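Local coordinates for protein ykuJ (Bacillus subtilis, PDB 2FFG) that is of unknown function but folds as two helices and a four-stranded antiparallel sheet, two chains making up the assembly, at residues F64-I67 / D68-S71. Residues are numbered along the deposited sequence; the frame is centred on the assembly and turned at random.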
loop_
_atom_site.group_PDB
_atom_site.type_symbol
_atom_site.label_atom_id
_atom_site.label_comp_id
_atom_site.label_asym_id
_atom_site.label_seq_id
_atom_site.Cartn_x
_atom_site.Cartn_y
_atom_site.Cartn_z
ATOM N N PHE A 64 -6.974 16.167 10.466
ATOM C CA PHE A 64 -7.682 15.209 11.312
ATOM C C PHE A 64 -6.640 14.633 12.265
ATOM O O PHE A 64 -5.519 14.330 11.858
ATOM C CB PHE A 64 -8.279 14.051 10.501
ATOM C CG PHE A 64 -9.428 14.442 9.618
ATOM C CD1 PHE A 64 -9.207 14.969 8.351
ATOM C CD2 PHE A 64 -10.742 14.286 10.057
ATOM C CE1 PHE A 64 -10.277 15.336 7.532
ATOM C CE2 PHE A 64 -11.814 14.651 9.249
ATOM C CZ PHE A 64 -11.578 15.176 7.982
ATOM N N ASP A 65 -7.004 14.483 13.531
ATOM C CA ASP A 65 -6.080 13.930 14.511
ATOM C C ASP A 65 -6.554 12.549 14.917
ATOM O O ASP A 65 -5.931 11.890 15.742
ATOM C CB ASP A 65 -5.989 14.831 15.746
ATOM C CG ASP A 65 -7.334 15.052 16.407
ATOM O OD1 ASP A 65 -8.206 15.693 15.783
ATOM O OD2 ASP A 65 -7.525 14.579 17.547
ATOM N N ASN A 66 -7.650 12.103 14.315
ATOM C CA ASN A 66 -8.189 10.797 14.630
ATOM C C ASN A 66 -8.401 9.934 13.384
ATOM O O ASN A 66 -9.158 10.289 12.483
ATOM C CB ASN A 66 -9.506 10.953 15.384
ATOM C CG ASN A 66 -10.106 9.626 15.766
ATOM O OD1 ASN A 66 -10.376 8.793 14.906
ATOM N ND2 ASN A 66 -10.313 9.415 17.062
ATOM N N ILE A 67 -7.734 8.788 13.363
ATOM C CA ILE A 67 -7.804 7.851 12.256
ATOM C C ILE A 67 -9.224 7.399 11.873
ATOM O O ILE A 67 -9.526 7.215 10.693
ATOM C CB ILE A 67 -6.943 6.616 12.565
ATOM C CG1 ILE A 67 -6.789 5.763 11.309
ATOM C CG2 ILE A 67 -7.576 5.807 13.697
ATOM C CD1 ILE A 67 -7.960 4.846 10.867
ATOM N N ASP A 68 -10.096 7.222 12.857
ATOM C CA ASP A 68 -11.455 6.786 12.558
ATOM C C ASP A 68 -12.232 7.872 11.841
ATOM O O ASP A 68 -13.033 7.589 10.951
ATOM C CB ASP A 68 -12.212 6.377 13.838
ATOM C CG ASP A 68 -11.749 5.039 14.393
ATOM O OD1 ASP A 68 -11.273 4.202 13.603
ATOM O OD2 ASP A 68 -11.875 4.817 15.616
HETATM N N MSE A 69 -11.986 9.118 12.227
HETATM C CA MSE A 69 -12.671 10.242 11.623
HETATM C C MSE A 69 -12.203 10.596 10.217
HETATM O O MSE A 69 -12.994 11.061 9.401
HETATM C CB MSE A 69 -12.561 11.438 12.547
HETATM C CG MSE A 69 -13.327 11.203 13.829
HETATM SE SE MSE A 69 -13.124 12.606 15.094
HETATM C CE MSE A 69 -14.128 13.974 14.154
ATOM N N VAL A 70 -10.924 10.391 9.926
ATOM C CA VAL A 70 -10.433 10.684 8.596
ATOM C C VAL A 70 -10.899 9.548 7.681
ATOM O O VAL A 70 -11.249 9.767 6.530
ATOM C CB VAL A 70 -8.893 10.814 8.582
ATOM C CG1 VAL A 70 -8.243 9.510 9.034
ATOM C CG2 VAL A 70 -8.424 11.218 7.189
ATOM N N SER A 71 -10.940 8.334 8.222
ATOM C CA SER A 71 -11.391 7.171 7.473
ATOM C C SER A 71 -12.836 7.334 7.014
ATOM O O SER A 71 -13.192 6.978 5.892
ATOM C CB SER A 71 -11.279 5.915 8.330
ATOM O OG SER A 71 -9.924 5.566 8.586
HETATM O O HOH W 1 -11.285 6.633 17.270
#
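Asn66 makes a local N-cap contact with Asp68 and Met69 where the chain leaves strand 57-64, the last of the antiparallel sheet, and turns into helix 67-79. With CG anti to the backbone N (chi1 -179°), its side chain folds back over the first turn. Asn66 OD1 accepts from Met69 N at 3.1 Å, the donor standing above the carbonyl plane, and more weakly from Asp68 N. Two N-H groups at the helix start thus share one oxygen. A water bridges Asn66 ND2 to Asp68 OD2, accepting from the amide and donating to the carboxylate, which ties the cap to the exposed acid. The regular helix bonding begins with Asn66 O, which receives Val70 N at 3.1 Å.

At the end of the strand, Phe64 lays one face of its ring against Val70 in a CH-pi contact, Val70 CA lying 4.1 Å from the ring centroid. Val70 CB also packs 3.8 Å from Phe64 CG, while Val70 reaches Leu11 of helix 3-21 and Phe48 of strand 47-54, joining helix to sheet. Next along the helix and one turn on from Ile67, buried Ser71 returns its hydroxyl to the backbone: with OG beside its own N (chi1 -68°), it donates to Ile67 O at 2.7 Å, while Ser71 N reaches that same oxygen at 3.1 Å from the opposite face of the carbonyl plane.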